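Local coordinates for uncharacterized hypothetical protein (Bacteroides uniformis, PDB 4EIU), which is of unknown function but has a DUF3823 N-terminal domain of the transthyretin clan in a chain rich in beta strands, at residues P81-R84 / T90-H93; V97-E100 / T104-V107; G128-Q133 / R215-R220; Q166-Y171 / R178-R183. All coordinates share one frame; numbering follows the deposited sequence.

Overall arrangement
Two separate beta regions hold the four contacts, in pairs on opposite sides of the chain's centre. Interactions 1 and 2, both within the DUF3823 N-terminal domain range and with centres 20 Å apart, come first and share strand 91-101: one pairs its start with strand 83-85, the other packs its end against strand 104-111 of a different sheet. Interactions 3 and 4, centres 10 Å apart, meet in the sheet where strands 162-170 and 216-225 are neighbours, interaction 3 reaching from it to strand 129-138 of another sheet and interaction 4, nested in the loop that interaction 3 closes, to the loop 178-183. The pairs are structurally separate, their nearest atoms about 18 to 20 Å apart.

Interaction 1: P81-R84 / T90-H93; sequences PLVR and TLLH
Arg84 and His93 are an antiparallel hydrogen-bonded pair at the tight centre of this hairpin, where the short edge strand 83-85 meets the start of strand 91-101. Arg84 N donates an almost straight bond to His93 O at 2.8 Å (175°). In the other direction Arg84 O takes two donors, Leu92 N at 2.8 Å and His93 N at 3.1 Å, the signature of a classic beta bulge.

The two side chains leave the same face of the sheet and run side by side. The guanidinium lies over one face of the imidazole, the planes only 10° apart, with Arg84 NH2 set off toward the ring's rim 3.4 Å from His93 CG. A bend at chi3 (-73°) folds the arginine back, and Arg84 NH1 reaches Pro81 O at 2.7 Å, in the plane of the guanidinium. His93 ND1 in turn donates to Leu82 O at 3.2 Å, somewhat bent and tilted from the ring plane. Helix 142-149 also touches this side through Lys148, which meets Arg84.

Toward the turn the contact is looser. Leu91, Leu92 and Thr90 are exposed; the apolar touch there is Val83 CG1 on Leu91 CD1 at 3.8 Å, with Leu91 CD1 and Leu92 CB also lying near Arg84 O.

ND1 gives its hydrogen to Leu82 O, and Arg84 NH2 lies over the ring face, a stack rather than a hydrogen bond. Two carbonyls of the 81-84 segment, of Pro81 and Leu82, each take one of the two groups and help fix the stack, and the overlying guanidinium would probably discourage a second proton on the imidazole.

Interaction 2: V97-E100 / T104-V107; sequences VNTE and TTKV
A beta arch brings this contact together: Thr99 and Thr105 belong to strands that follow each other through a short turn, yet strand 91-101 belongs to the five-stranded sheet and strand 104-111 to the three-stranded one. The facing segments run nearly antiparallel (160°) with their axes 8.7 Å apart, and they meet through side chains, as layers of a sandwich do; the N-terminal domain's assignment to the transthyretin clan is consistent with this.

Thr99 and Thr105 reach toward each other tip to tip, Thr99 OG1 lying 3.9 Å from Thr105 CG2. Thr105 CG2 is also 3.5 Å from Glu100 O. With OG1 anti to its own backbone N (chi1 -177°), Thr99 turns its hydroxyl along its strand, and Thr99 OG1 donates to Glu100 O at 2.8 Å. Thr99 CG2 faces Val107 CG1, 4.3 Å away. On the other strand, Thr105 OG1 is hydrogen-bonded to Ser102 N in the turn. With a valine at Thr99 the hydroxyl goes, and Glu100 O would probably be left without that donor.

Each threonine therefore spends its hydroxyl on nearby backbone, one within its strand and one in the turn. What remains between the layers is mostly methyl contact, so the polar bonds serve each strand and the turn, while the layers meet by van der Waals contact.

Interaction 3: G128-Q133 / R215-R220; sequences GVIKAQ and RKVFVR
Ile130 meets Val217 and Val219 through methyl groups alone, with no flat group of the two segments taking part; the Phe167 ring of strand 162-170 packs beside them, touching both. It meets Ile130 and Ala132 on one segment and Val219 on the other, and carries Val169 CG2 over one face, 4.1 Å above its plane and offset toward the rim. The ring of Phe218 belongs to the other side of its strand, where it packs on Glu245 and Val175.

Ile130 CD1 does all the touching from its side. The isoleucine chain is extended at chi2 (178°), which carries Ile130 CD1 across the gap to Val217 CG2 at 3.6 Å, tip to tip. Val219 comes in at a slant, its CG1 3.8 Å from the same Ile130 CD1. One methyl thus sits against two valines spaced two residues apart, while the backbones stay well separated, Ile130 CA to Val219 CA being 9.0 Å.

All three residues are buried between the layers of a beta sandwich. Strand 129-138 is flanked by 115-126 and 202-206 in one sheet; strand 216-225 lies between 162-170 and 239-247 in the other. Pro123 touches Ile130 and Val246 touches both valines, continuing the apolar interior from strand to strand.

Interaction 4: Q166-Y171 / R178-R183; sequences QFFVSY and RARDER
Tyr171 and Arg183 cross at about a right angle, ring and guanidinium planes 89° apart, with Arg183 NH2 approaching Tyr171 CE2 at 3.5 Å. The arginine is set by Asp181, which it grips side-on: NE bonds OD1, and Arg183 NH2 meets the syn lone pair of Asp181 OD2 at 2.8 Å. Asp181 OD1 takes a further bond on its anti lone pair from Arg183 N, closing an Asx turn. A water, its oxygen 2.9 Å from Asp181 OD2, joins this carboxylate to Tyr171 N.

Next to this charged pair the loop backbone meets the strand. Asp181 N donates to Val169 O at 2.7 Å, nearly in line with the carbonyl bond. Ser170 has its hydroxyl swung opposite the backbone N (chi1 -173°), where it faces the loop, and Ser170 OG donates to Ala179 O at 2.7 Å, tilted somewhat from the carbonyl plane. Farther along, Arg180 CB lies 3.8 Å from Phe168 CD1 as the two side chains pass at a slant. Were Asp181 replaced by an alanine, the Arg183 guanidinium is likely to be set free to turn from Tyr171, with the Asx turn and the water link lost too.

The loop thus lies against the end of strand 162-170, before the chain returns as edge strand 186-189. On the other flank Ser170 and Phe168 pair with strand 216-225, while Tyr171 also makes a cation-pi contact with Arg215 and an edge-to-face one with Trp184.

Interaction 1: P81-R84 / T90-H93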
loop_
_atom_site.group_PDB
_atom_site.type_symbol
_atom_site.label_atom_id
_atom_site.label_comp_id
_atom_site.label_asym_id
_atom_site.label_seq_id
_atom_site.Cartn_x
_atom_site.Cartn_y
_atom_site.Cartn_z
ATOM N N PRO A 81 11.490 -0.171 1.499
ATOM C CA PRO A 81 11.807 1.119 2.171
ATOM C C PRO A 81 12.811 1.976 1.421
ATOM O O PRO A 81 13.861 1.456 0.955
ATOM C CB PRO A 81 12.390 0.682 3.502
ATOM C CG PRO A 81 11.783 -0.672 3.742
ATOM C CD PRO A 81 11.658 -1.316 2.398
ATOM N N LEU A 82 12.490 3.268 1.307
ATOM C CA LEU A 82 13.327 4.255 0.661
ATOM C C LEU A 82 14.407 4.769 1.596
ATOM O O LEU A 82 15.438 5.234 1.143
ATOM C CB LEU A 82 12.437 5.457 0.203
ATOM C CG LEU A 82 11.384 5.082 -0.862
ATOM C CD1 LEU A 82 10.550 6.348 -1.171
ATOM C CD2 LEU A 82 12.021 4.477 -2.126
ATOM N N VAL A 83 14.145 4.741 2.905
ATOM C CA VAL A 83 15.105 5.158 3.884
ATOM C C VAL A 83 15.530 3.910 4.637
ATOM O O VAL A 83 14.733 3.323 5.365
ATOM C CB VAL A 83 14.548 6.242 4.830
ATOM C CG1 VAL A 83 15.635 6.733 5.826
ATOM C CG2 VAL A 83 14.009 7.420 4.004
ATOM N N ARG A 84 16.785 3.513 4.464
ATOM C CA ARG A 84 17.248 2.219 4.953
ATOM C C ARG A 84 18.417 2.356 5.896
ATOM O O ARG A 84 19.487 2.836 5.493
ATOM C CB ARG A 84 17.620 1.287 3.808
ATOM C CG ARG A 84 16.456 1.046 2.872
ATOM C CD ARG A 84 16.729 -0.014 1.879
ATOM N NE ARG A 84 17.649 0.338 0.818
ATOM C CZ ARG A 84 17.329 0.885 -0.348
ATOM N NH1 ARG A 84 16.095 1.292 -0.625
ATOM N NH2 ARG A 84 18.272 1.046 -1.258
ATOM N N THR A 90 22.678 2.489 11.731
ATOM C CA THR A 90 23.465 3.247 10.766
ATOM C C THR A 90 22.748 3.374 9.443
ATOM O O THR A 90 22.309 2.378 8.838
ATOM C CB THR A 90 24.844 2.610 10.520
ATOM O OG1 THR A 90 25.547 2.477 11.754
ATOM C CG2 THR A 90 25.691 3.504 9.531
ATOM N N LEU A 91 22.606 4.595 8.985
ATOM C CA LEU A 91 21.959 4.835 7.707
ATOM C C LEU A 91 22.815 4.360 6.511
ATOM O O LEU A 91 23.983 4.695 6.400
ATOM C CB LEU A 91 21.647 6.327 7.532
ATOM C CG LEU A 91 20.657 6.766 6.457
ATOM C CD1 LEU A 91 19.273 6.208 6.749
ATOM C CD2 LEU A 91 20.651 8.316 6.316
ATOM N N LEU A 92 22.163 3.633 5.620
ATOM C CA LEU A 92 22.752 3.031 4.419
ATOM C C LEU A 92 22.274 3.716 3.132
ATOM O O LEU A 92 23.033 3.914 2.226
ATOM C CB LEU A 92 22.363 1.525 4.347
ATOM C CG LEU A 92 22.709 0.665 5.562
ATOM C CD1 LEU A 92 22.329 -0.777 5.166
ATOM C CD2 LEU A 92 24.209 0.846 5.940
ATOM N N HIS A 93 21.028 4.101 3.085
ATOM C CA HIS A 93 20.418 4.722 1.911
ATOM C C HIS A 93 19.341 5.646 2.295
ATOM O O HIS A 93 18.483 5.329 3.149
ATOM C CB HIS A 93 19.854 3.619 0.967
ATOM C CG HIS A 93 19.341 4.174 -0.317
ATOM N ND1 HIS A 93 18.016 4.395 -0.560
ATOM C CD2 HIS A 93 20.037 4.689 -1.409
ATOM C CE1 HIS A 93 17.888 4.964 -1.786
ATOM N NE2 HIS A 93 19.123 5.165 -2.288
#

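Interaction 2: V97-E100 / T104-V107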
loop_
_atom_site.group_PDB
_atom_site.type_symbol
_atom_site.label_atom_id
_atom_site.label_comp_id
_atom_site.label_asym_id
_atom_site.label_seq_id
_atom_site.Cartn_x
_atom_site.Cartn_y
_atom_site.Cartn_z
ATOM N N VAL A 97 13.035 12.753 -0.504
ATOM C CA VAL A 97 13.194 13.855 -1.469
ATOM C C VAL A 97 13.384 15.109 -0.640
ATOM O O VAL A 97 12.666 15.308 0.337
ATOM C CB VAL A 97 11.913 13.984 -2.341
ATOM C CG1 VAL A 97 11.851 15.328 -3.073
ATOM C CG2 VAL A 97 11.798 12.810 -3.301
ATOM N N ASN A 98 14.347 15.954 -0.985
ATOM C CA ASN A 98 14.397 17.282 -0.396
ATOM C C ASN A 98 13.920 18.276 -1.425
ATOM O O ASN A 98 14.343 18.232 -2.572
ATOM C CB ASN A 98 15.795 17.633 0.085
ATOM C CG ASN A 98 16.263 16.741 1.218
ATOM O OD1 ASN A 98 15.500 16.398 2.152
ATOM N ND2 ASN A 98 17.527 16.334 1.137
ATOM N N THR A 99 13.018 19.168 -1.030
ATOM C CA THR A 99 12.478 20.145 -1.960
ATOM C C THR A 99 12.022 21.357 -1.188
ATOM O O THR A 99 11.579 21.236 -0.045
ATOM C CB THR A 99 11.295 19.548 -2.756
ATOM O OG1 THR A 99 10.841 20.504 -3.708
ATOM C CG2 THR A 99 10.105 19.147 -1.855
ATOM N N GLU A 100 12.155 22.519 -1.810
ATOM C CA GLU A 100 11.416 23.704 -1.402
ATOM C C GLU A 100 9.930 23.382 -1.507
ATOM O O GLU A 100 9.525 22.685 -2.430
ATOM C CB GLU A 100 11.734 24.885 -2.321
ATOM C CG GLU A 100 11.007 26.169 -1.903
ATOM C CD GLU A 100 11.440 27.427 -2.632
ATOM O OE1 GLU A 100 12.133 27.317 -3.657
ATOM O OE2 GLU A 100 11.074 28.533 -2.169
ATOM N N THR A 104 2.345 25.914 -5.153
ATOM C CA THR A 104 2.065 24.474 -5.237
ATOM C C THR A 104 3.341 23.774 -5.714
ATOM O O THR A 104 3.912 24.161 -6.729
ATOM C CB THR A 104 0.896 24.143 -6.208
ATOM O OG1 THR A 104 -0.244 24.884 -5.825
ATOM C CG2 THR A 104 0.526 22.650 -6.142
ATOM N N THR A 105 3.774 22.764 -4.975
ATOM C CA THR A 105 4.955 21.998 -5.289
ATOM C C THR A 105 4.482 20.597 -5.545
ATOM O O THR A 105 3.820 20.018 -4.707
ATOM C CB THR A 105 5.900 21.998 -4.090
ATOM O OG1 THR A 105 6.374 23.329 -3.865
ATOM C CG2 THR A 105 7.071 21.086 -4.289
ATOM N N LYS A 106 4.803 20.068 -6.720
ATOM C CA LYS A 106 4.442 18.706 -7.131
ATOM C C LYS A 106 5.635 17.818 -6.994
ATOM O O LYS A 106 6.733 18.222 -7.356
ATOM C CB LYS A 106 4.017 18.698 -8.585
ATOM C CG LYS A 106 2.784 19.496 -8.917
ATOM C CD LYS A 106 2.688 19.583 -10.430
ATOM C CE LYS A 106 1.367 20.127 -10.915
ATOM N NZ LYS A 106 1.295 20.260 -12.410
ATOM N N VAL A 107 5.464 16.599 -6.473
ATOM C CA VAL A 107 6.590 15.683 -6.343
ATOM C C VAL A 107 6.101 14.326 -6.850
ATOM O O VAL A 107 4.906 13.988 -6.768
ATOM C CB VAL A 107 7.051 15.492 -4.895
ATOM C CG1 VAL A 107 7.594 16.787 -4.348
ATOM C CG2 VAL A 107 5.896 14.964 -4.022
#

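Interaction 3: G128-Q133 / R215-R220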
loop_
_atom_site.group_PDB
_atom_site.type_symbol
_atom_site.label_atom_id
_atom_site.label_comp_id
_atom_site.label_asym_id
_atom_site.label_seq_id
_atom_site.Cartn_x
_atom_site.Cartn_y
_atom_site.Cartn_z
ATOM N N GLY A 128 -26.470 -13.687 -2.987
ATOM C CA GLY A 128 -25.876 -12.682 -2.094
ATOM C C GLY A 128 -24.438 -12.947 -1.633
ATOM O O GLY A 128 -23.886 -12.167 -0.832
ATOM N N VAL A 129 -23.841 -14.038 -2.124
ATOM C CA VAL A 129 -22.424 -14.315 -1.933
ATOM C C VAL A 129 -21.728 -13.951 -3.249
ATOM O O VAL A 129 -22.221 -14.289 -4.333
ATOM C CB VAL A 129 -22.142 -15.788 -1.506
ATOM C CG1 VAL A 129 -22.994 -16.172 -0.294
ATOM C CG2 VAL A 129 -22.395 -16.779 -2.640
ATOM N N ILE A 130 -20.615 -13.222 -3.136
ATOM C CA ILE A 130 -19.821 -12.774 -4.288
ATOM C C ILE A 130 -18.547 -13.609 -4.425
ATOM O O ILE A 130 -17.931 -13.994 -3.416
ATOM C CB ILE A 130 -19.393 -11.296 -4.156
ATOM C CG1 ILE A 130 -20.571 -10.412 -3.736
ATOM C CG2 ILE A 130 -18.800 -10.800 -5.474
ATOM C CD1 ILE A 130 -20.179 -8.961 -3.551
ATOM N N LYS A 131 -18.149 -13.857 -5.676
ATOM C CA LYS A 131 -17.018 -14.733 -5.988
ATOM C C LYS A 131 -16.191 -14.093 -7.087
ATOM O O LYS A 131 -16.739 -13.722 -8.129
ATOM C CB LYS A 131 -17.527 -16.092 -6.462
ATOM C CG LYS A 131 -16.465 -17.056 -6.986
ATOM C CD LYS A 131 -17.111 -18.390 -7.355
ATOM C CE LYS A 131 -16.182 -19.272 -8.177
ATOM N NZ LYS A 131 -16.786 -20.606 -8.471
ATOM N N ALA A 132 -14.883 -13.998 -6.853
ATOM C CA ALA A 132 -13.961 -13.298 -7.737
ATOM C C ALA A 132 -12.699 -14.106 -7.975
ATOM O O ALA A 132 -12.337 -14.950 -7.158
ATOM C CB ALA A 132 -13.593 -11.949 -7.126
ATOM N N GLN A 133 -12.035 -13.813 -9.095
ATOM C CA GLN A 133 -10.708 -14.325 -9.418
ATOM C C GLN A 133 -9.661 -13.233 -9.165
ATOM O O GLN A 133 -9.736 -12.137 -9.749
ATOM C CB GLN A 133 -10.657 -14.774 -10.883
ATOM C CG GLN A 133 -11.689 -15.839 -11.238
ATOM C CD GLN A 133 -11.394 -17.164 -10.559
ATOM O OE1 GLN A 133 -11.977 -17.497 -9.526
ATOM N NE2 GLN A 133 -10.466 -17.915 -11.124
ATOM N N ARG A 215 -28.919 -4.364 -3.758
ATOM C CA ARG A 215 -27.897 -3.454 -3.255
ATOM C C ARG A 215 -26.652 -3.456 -4.153
ATOM O O ARG A 215 -26.364 -4.461 -4.813
ATOM C CB ARG A 215 -27.541 -3.803 -1.806
ATOM C CG ARG A 215 -28.729 -3.770 -0.855
ATOM C CD ARG A 215 -29.294 -2.371 -0.615
ATOM N NE ARG A 215 -28.818 -1.795 0.648
ATOM C CZ ARG A 215 -27.995 -0.747 0.788
ATOM N NH1 ARG A 215 -27.510 -0.081 -0.263
ATOM N NH2 ARG A 215 -27.647 -0.353 2.013
ATOM N N LYS A 216 -25.980 -2.299 -4.218
ATOM C CA LYS A 216 -24.639 -2.158 -4.821
ATOM C C LYS A 216 -23.613 -2.173 -3.711
ATOM O O LYS A 216 -23.722 -1.410 -2.749
ATOM C CB LYS A 216 -24.490 -0.845 -5.602
ATOM N N VAL A 217 -22.617 -3.044 -3.847
ATOM C CA VAL A 217 -21.443 -3.041 -2.972
ATOM C C VAL A 217 -20.205 -2.816 -3.824
ATOM O O VAL A 217 -20.231 -2.973 -5.049
ATOM C CB VAL A 217 -21.246 -4.370 -2.193
ATOM C CG1 VAL A 217 -22.370 -4.575 -1.196
ATOM C CG2 VAL A 217 -21.135 -5.551 -3.146
ATOM N N PHE A 218 -19.127 -2.439 -3.163
ATOM C CA PHE A 218 -17.816 -2.324 -3.820
ATOM C C PHE A 218 -16.875 -3.357 -3.238
ATOM O O PHE A 218 -16.872 -3.566 -2.015
ATOM C CB PHE A 218 -17.273 -0.922 -3.658
ATOM C CG PHE A 218 -18.144 0.120 -4.304
ATOM C CD1 PHE A 218 -19.225 0.655 -3.619
ATOM C CD2 PHE A 218 -17.914 0.526 -5.613
ATOM C CE1 PHE A 218 -20.060 1.589 -4.218
ATOM C CE2 PHE A 218 -18.734 1.474 -6.213
ATOM C CZ PHE A 218 -19.803 2.007 -5.515
ATOM N N VAL A 219 -16.118 -4.015 -4.119
ATOM C CA VAL A 219 -15.193 -5.093 -3.730
ATOM C C VAL A 219 -13.772 -4.788 -4.182
ATOM O O VAL A 219 -13.551 -4.075 -5.165
ATOM C CB VAL A 219 -15.611 -6.470 -4.304
ATOM C CG1 VAL A 219 -17.056 -6.783 -3.961
ATOM C CG2 VAL A 219 -15.384 -6.521 -5.807
ATOM N N ARG A 220 -12.798 -5.327 -3.463
ATOM C CA ARG A 220 -11.409 -5.027 -3.756
ATOM C C ARG A 220 -10.500 -6.115 -3.186
ATOM O O ARG A 220 -10.763 -6.628 -2.097
ATOM C CB ARG A 220 -11.047 -3.703 -3.126
ATOM C CG ARG A 220 -9.865 -2.992 -3.741
ATOM C CD ARG A 220 -9.720 -1.633 -3.086
ATOM N NE ARG A 220 -8.564 -0.900 -3.579
ATOM C CZ ARG A 220 -8.011 0.154 -2.975
ATOM N NH1 ARG A 220 -8.488 0.633 -1.833
ATOM N NH2 ARG A 220 -6.933 0.731 -3.513
#

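Interaction 4: Q166-Y171 / R178-R183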
loop_
_atom_site.group_PDB
_atom_site.type_symbol
_atom_site.label_atom_id
_atom_site.label_comp_id
_atom_site.label_asym_id
_atom_site.label_seq_id
_atom_site.Cartn_x
_atom_site.Cartn_y
_atom_site.Cartn_z
ATOM N N GLN A 166 -6.891 -10.661 0.802
ATOM C CA GLN A 166 -8.139 -10.147 1.377
ATOM C C GLN A 166 -9.076 -9.843 0.244
ATOM O O GLN A 166 -8.628 -9.366 -0.808
ATOM C CB GLN A 166 -7.884 -8.850 2.153
ATOM C CG GLN A 166 -6.834 -8.974 3.247
ATOM C CD GLN A 166 -7.260 -9.918 4.337
ATOM O OE1 GLN A 166 -8.406 -9.857 4.795
ATOM N NE2 GLN A 166 -6.347 -10.797 4.773
ATOM N N PHE A 167 -10.366 -10.109 0.473
ATOM C CA PHE A 167 -11.439 -9.687 -0.396
ATOM C C PHE A 167 -12.311 -8.751 0.440
ATOM O O PHE A 167 -13.149 -9.191 1.225
ATOM C CB PHE A 167 -12.174 -10.923 -0.901
ATOM C CG PHE A 167 -13.224 -10.661 -1.933
ATOM C CD1 PHE A 167 -12.965 -9.897 -3.050
ATOM C CD2 PHE A 167 -14.475 -11.263 -1.816
ATOM C CE1 PHE A 167 -13.936 -9.708 -4.017
ATOM C CE2 PHE A 167 -15.444 -11.074 -2.777
ATOM C CZ PHE A 167 -15.178 -10.283 -3.875
ATOM N N PHE A 168 -12.020 -7.451 0.333
ATOM C CA PHE A 168 -12.722 -6.430 1.081
ATOM C C PHE A 168 -14.034 -6.124 0.368
ATOM O O PHE A 168 -14.074 -5.960 -0.849
ATOM C CB PHE A 168 -11.891 -5.154 1.220
ATOM C CG PHE A 168 -10.657 -5.307 2.077
ATOM C CD1 PHE A 168 -10.757 -5.668 3.417
ATOM C CD2 PHE A 168 -9.392 -5.031 1.558
ATOM C CE1 PHE A 168 -9.616 -5.779 4.211
ATOM C CE2 PHE A 168 -8.248 -5.149 2.342
ATOM C CZ PHE A 168 -8.358 -5.503 3.672
ATOM N N VAL A 169 -15.113 -6.079 1.139
ATOM C CA VAL A 169 -16.427 -5.721 0.614
ATOM C C VAL A 169 -16.987 -4.597 1.474
ATOM O O VAL A 169 -16.902 -4.642 2.708
ATOM C CB VAL A 169 -17.353 -6.953 0.615
ATOM C CG1 VAL A 169 -18.763 -6.590 0.169
ATOM C CG2 VAL A 169 -16.767 -8.043 -0.277
ATOM N N SER A 170 -17.534 -3.576 0.824
ATOM C CA SER A 170 -18.105 -2.435 1.527
ATOM C C SER A 170 -19.224 -1.793 0.698
ATOM O O SER A 170 -19.202 -1.828 -0.541
ATOM C CB SER A 170 -17.005 -1.412 1.797
ATOM O OG SER A 170 -17.436 -0.346 2.619
ATOM N N TYR A 171 -20.206 -1.207 1.381
ATOM C CA TYR A 171 -21.157 -0.325 0.707
ATOM C C TYR A 171 -20.442 0.913 0.139
ATOM O O TYR A 171 -20.909 1.506 -0.843
ATOM C CB TYR A 171 -22.284 0.110 1.650
ATOM C CG TYR A 171 -23.353 -0.927 1.906
ATOM C CD1 TYR A 171 -24.006 -1.558 0.847
ATOM C CD2 TYR A 171 -23.768 -1.240 3.209
ATOM C CE1 TYR A 171 -25.030 -2.480 1.072
ATOM C CE2 TYR A 171 -24.788 -2.166 3.443
ATOM C CZ TYR A 171 -25.416 -2.784 2.369
ATOM O OH TYR A 171 -26.436 -3.711 2.567
ATOM N N ARG A 178 -9.790 0.100 5.824
ATOM C CA ARG A 178 -10.466 1.008 6.740
ATOM C C ARG A 178 -12.011 0.908 6.647
ATOM O O ARG A 178 -12.707 0.891 7.675
ATOM C CB ARG A 178 -9.959 2.430 6.508
ATOM C CG ARG A 178 -10.433 3.431 7.542
ATOM C CD ARG A 178 -9.802 4.797 7.319
ATOM N NE ARG A 178 -10.529 5.817 8.075
ATOM C CZ ARG A 178 -10.277 7.129 8.040
ATOM N NH1 ARG A 178 -9.302 7.640 7.278
ATOM N NH2 ARG A 178 -11.015 7.950 8.776
ATOM N N ALA A 179 -12.530 0.794 5.429
ATOM C CA ALA A 179 -13.955 0.806 5.162
ATOM C C ALA A 179 -14.549 -0.608 5.046
ATOM O O ALA A 179 -15.693 -0.767 4.661
ATOM C CB ALA A 179 -14.238 1.630 3.896
ATOM N N ARG A 180 -13.793 -1.635 5.420
ATOM C CA ARG A 180 -14.218 -2.987 5.198
ATOM C C ARG A 180 -15.544 -3.186 5.927
ATOM O O ARG A 180 -15.729 -2.629 7.004
ATOM C CB ARG A 180 -13.196 -3.978 5.725
ATOM C CG ARG A 180 -12.958 -3.932 7.236
ATOM C CD ARG A 180 -11.727 -4.729 7.630
ATOM N NE ARG A 180 -11.537 -4.767 9.076
ATOM C CZ ARG A 180 -11.102 -3.756 9.832
ATOM N NH1 ARG A 180 -10.789 -2.567 9.316
ATOM N NH2 ARG A 180 -10.976 -3.938 11.144
ATOM N N ASP A 181 -16.449 -3.929 5.302
ATOM C CA ASP A 181 -17.630 -4.475 5.997
ATOM C C ASP A 181 -17.288 -5.917 6.406
ATOM O O ASP A 181 -17.089 -6.818 5.560
ATOM C CB ASP A 181 -18.872 -4.419 5.110
ATOM C CG ASP A 181 -20.162 -4.515 5.915
ATOM O OD1 ASP A 181 -20.271 -5.446 6.758
ATOM O OD2 ASP A 181 -21.056 -3.666 5.704
ATOM N N GLU A 182 -17.207 -6.112 7.718
ATOM C CA GLU A 182 -16.864 -7.418 8.295
ATOM C C GLU A 182 -17.940 -8.498 8.174
ATOM O O GLU A 182 -17.677 -9.663 8.477
ATOM C CB GLU A 182 -16.470 -7.241 9.755
ATOM C CG GLU A 182 -15.231 -6.361 9.922
ATOM C CD GLU A 182 -14.267 -6.890 10.953
ATOM O OE1 GLU A 182 -14.722 -7.478 11.947
ATOM O OE2 GLU A 182 -13.040 -6.716 10.764
ATOM N N ARG A 183 -19.143 -8.141 7.734
ATOM C CA ARG A 183 -20.165 -9.163 7.455
ATOM C C ARG A 183 -19.804 -9.984 6.211
ATOM O O ARG A 183 -20.119 -11.186 6.108
ATOM C CB ARG A 183 -21.535 -8.506 7.222
ATOM C CG ARG A 183 -22.096 -7.736 8.408
ATOM C CD ARG A 183 -23.416 -7.044 8.060
ATOM N NE ARG A 183 -23.192 -5.824 7.273
ATOM C CZ ARG A 183 -24.062 -4.818 7.165
ATOM N NH1 ARG A 183 -25.238 -4.840 7.799
ATOM N NH2 ARG A 183 -23.751 -3.759 6.425
HETATM O O HOH W 1 -20.520 -1.328 4.072
#